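PDB 4MKX: inositol dehydrogenase from Lactobacillus casei, which probably catalyses the NAD-dependent oxidation of scyllo-inositol as a member of the Gfo/Idh/MocA oxidoreductase family. Local coordinates for residues P112-I117 with G331-K336. Sequence-based numbering, arbitrary orientation.
Sequences PIGLDI and GLQGTK
Ile113 lays its CG2 methyl over the backbone of Gly331, 3.7 Å from Gly331 C, where the loop leading from strand 106-109 to helix 117-128 of the Rossmann fold meets helix 328-347. By CA atoms the two backbones lie closest here, with Ile113 CA 5.3 Å from Gly331 CA, an approach allowed by the lack of a CB on Gly331. A cis peptide bond precedes Pro112, whose CB packs against the hydroxyl of Thr335. That hydroxyl donates to Gly114 O at 2.9 Å from OG1, nearly along the C=O axis (160°); with chi1 at -79°, OG1 lies anti to the carbonyl carbon, while the Thr335 CG2 methyl sits against the same Gly114 O, 3.6 Å away. One water completes the polar link, accepting from Ile113 N and donating to Thr335 OG1 and, at 2.7 Å, to Gly331 O. A valine in place of Thr335 would probably leave Gly114 O without this donor and deprive the bridging water of one of its acceptors. Further along, the Ile117 side chain runs roughly perpendicular to those of Leu332 and Lys336, its CD1 4.1 Å from Leu332 CD1. Two turns near the end of the lysine chain carry Lys336 NZ to 3.7 Å from Ile117 CD1.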
ATOM      1  N   PRO A 112     -28.628  -9.119  17.396  1.00 14.58           N
ATOM      2  CA  PRO A 112     -29.042  -7.919  18.124  1.00 13.69           C
ATOM      3  C   PRO A 112     -29.644  -8.378  19.431  1.00 13.45           C
ATOM      4  O   PRO A 112     -29.892  -9.576  19.582  1.00 16.33           O
ATOM      5  CB  PRO A 112     -30.155  -7.343  17.242  1.00 15.36           C
ATOM      6  CG  PRO A 112     -30.751  -8.522  16.575  1.00 18.14           C
ATOM      7  CD  PRO A 112     -29.614  -9.519  16.382  1.00 15.80           C
ATOM      8  N   ILE A 113     -29.871  -7.468  20.364  1.00 12.16           N
ATOM      9  CA  ILE A 113     -30.471  -7.894  21.629  1.00 12.20           C
ATOM     10  C   ILE A 113     -31.885  -8.422  21.401  1.00 16.38           C
ATOM     11  O   ILE A 113     -32.326  -9.377  22.051  1.00 15.28           O
ATOM     12  CB  ILE A 113     -30.433  -6.761  22.684  1.00 12.01           C
ATOM     13  CG1 ILE A 113     -30.793  -7.295  24.073  1.00 14.18           C
ATOM     14  CG2 ILE A 113     -31.328  -5.566  22.289  1.00 14.51           C
ATOM     15  CD1 ILE A 113     -30.463  -6.321  25.179  1.00 18.83           C
ATOM     16  N   GLY A 114     -32.586  -7.807  20.456  1.00 15.80           N
ATOM     17  CA  GLY A 114     -33.956  -8.167  20.153  1.00 15.65           C
ATOM     18  C   GLY A 114     -34.424  -7.308  18.996  1.00 16.08           C
ATOM     19  O   GLY A 114     -33.646  -6.504  18.464  1.00 15.85           O
ATOM     20  N   LEU A 115     -35.688  -7.464  18.613  1.00 14.90           N
ATOM     21  CA  LEU A 115     -36.209  -6.819  17.407  1.00 15.12           C
ATOM     22  C   LEU A 115     -37.306  -5.792  17.678  1.00 18.64           C
ATOM     23  O   LEU A 115     -37.574  -4.914  16.846  1.00 20.39           O
ATOM     24  CB  LEU A 115     -36.741  -7.886  16.453  1.00 16.65           C
ATOM     25  CG  LEU A 115     -35.709  -8.959  16.125  1.00 19.34           C
ATOM     26  CD1 LEU A 115     -36.343 -10.098  15.367  1.00 21.59           C
ATOM     27  CD2 LEU A 115     -34.571  -8.353  15.332  1.00 19.75           C
ATOM     28  N   ASP A 116     -37.948  -5.919  18.830  1.00 20.81           N
ATOM     29  CA  ASP A 116     -39.084  -5.072  19.181  1.00 21.82           C
ATOM     30  C   ASP A 116     -38.713  -4.186  20.356  1.00 21.28           C
ATOM     31  O   ASP A 116     -38.336  -4.686  21.409  1.00 20.60           O
ATOM     32  CB  ASP A 116     -40.281  -5.944  19.556  1.00 26.20           C
ATOM     33  CG  ASP A 116     -41.459  -5.130  20.054  1.00 22.99           C
ATOM     34  OD1 ASP A 116     -42.227  -4.619  19.213  1.00 32.40           O
ATOM     35  OD2 ASP A 116     -41.611  -4.999  21.284  1.00 27.60           O
ATOM     36  N   ILE A 117     -38.815  -2.874  20.163  1.00 19.91           N
ATOM     37  CA  ILE A 117     -38.435  -1.892  21.176  1.00 19.78           C
ATOM     38  C   ILE A 117     -39.145  -2.115  22.523  1.00 19.70           C
ATOM     39  O   ILE A 117     -38.519  -2.048  23.576  1.00 22.91           O
ATOM     40  CB  ILE A 117     -38.753  -0.463  20.708  1.00 24.33           C
ATOM     41  CG1 ILE A 117     -38.130  -0.187  19.337  1.00 31.15           C
ATOM     42  CG2 ILE A 117     -38.265   0.552  21.732  1.00 25.25           C
ATOM     43  CD1 ILE A 117     -36.626  -0.091  19.369  1.00 28.42           C
ATOM     44  N   GLY A 331     -27.368  -2.267  23.133  1.00 14.35           N
ATOM     45  CA  GLY A 331     -28.211  -3.123  22.324  1.00 13.95           C
ATOM     46  C   GLY A 331     -29.478  -2.453  21.829  1.00 16.17           C
ATOM     47  O   GLY A 331     -29.817  -2.551  20.647  1.00 14.04           O
ATOM     48  N   LEU A 332     -30.202  -1.806  22.740  1.00 15.89           N
ATOM     49  CA  LEU A 332     -31.418  -1.084  22.371  1.00 15.59           C
ATOM     50  C   LEU A 332     -31.166  -0.045  21.288  1.00 15.96           C
ATOM     51  O   LEU A 332     -31.895   0.002  20.291  1.00 14.72           O
ATOM     52  CB  LEU A 332     -32.019  -0.399  23.597  1.00 18.13           C
ATOM     53  CG  LEU A 332     -33.184   0.559  23.316  1.00 19.36           C
ATOM     54  CD1 LEU A 332     -34.383  -0.204  22.776  1.00 17.43           C
ATOM     55  CD2 LEU A 332     -33.536   1.321  24.571  1.00 25.03           C
ATOM     56  N   GLN A 333     -30.155   0.795  21.491  1.00 13.50           N
ATOM     57  CA  GLN A 333     -29.878   1.859  20.524  1.00 16.24           C
ATOM     58  C   GLN A 333     -29.459   1.314  19.170  1.00 18.34           C
ATOM     59  O   GLN A 333     -29.798   1.896  18.131  1.00 15.73           O
ATOM     60  CB  GLN A 333     -28.829   2.831  21.044  1.00 16.50           C
ATOM     61  CG  GLN A 333     -29.263   3.610  22.284  1.00 20.57           C
ATOM     62  CD  GLN A 333     -30.493   4.474  22.053  1.00 26.96           C
ATOM     63  OE1 GLN A 333     -30.825   4.827  20.919  1.00 27.01           O
ATOM     64  NE2 GLN A 333     -31.180   4.812  23.136  1.00 29.39           N
ATOM     65  N   GLY A 334     -28.722   0.209  19.170  1.00 16.20           N
ATOM     66  CA  GLY A 334     -28.336  -0.423  17.918  1.00 18.01           C
ATOM     67  C   GLY A 334     -29.555  -0.868  17.132  1.00 16.64           C
ATOM     68  O   GLY A 334     -29.659  -0.652  15.931  1.00 16.43           O
ATOM     69  N   THR A 335     -30.508  -1.484  17.820  1.00 13.72           N
ATOM     70  CA  THR A 335     -31.711  -1.959  17.157  1.00 12.93           C
ATOM     71  C   THR A 335     -32.569  -0.780  16.700  1.00 16.06           C
ATOM     72  O   THR A 335     -33.120  -0.787  15.599  1.00 16.09           O
ATOM     73  CB  THR A 335     -32.518  -2.862  18.095  1.00 13.46           C
ATOM     74  OG1 THR A 335     -31.917  -4.158  18.101  1.00 15.71           O
ATOM     75  CG2 THR A 335     -33.937  -2.990  17.616  1.00 16.89           C
ATOM     76  N   LYS A 336     -32.648   0.242  17.540  1.00 13.95           N
ATOM     77  CA  LYS A 336     -33.471   1.405  17.227  1.00 14.85           C
ATOM     78  C   LYS A 336     -32.985   2.104  15.961  1.00 14.62           C
ATOM     79  O   LYS A 336     -33.788   2.406  15.079  1.00 14.31           O
ATOM     80  CB  LYS A 336     -33.465   2.389  18.389  1.00 18.12           C
ATOM     81  CG  LYS A 336     -34.369   3.588  18.175  1.00 26.96           C
ATOM     82  CD  LYS A 336     -34.222   4.598  19.302  1.00 31.48           C
ATOM     83  CE  LYS A 336     -34.759   4.032  20.588  1.00 32.22           C
ATOM     84  NZ  LYS A 336     -36.102   3.437  20.350  1.00 40.39           N
TER
HETATM   85  O   HOH W   1     -29.311  -4.796  19.245  1.00 12.84           O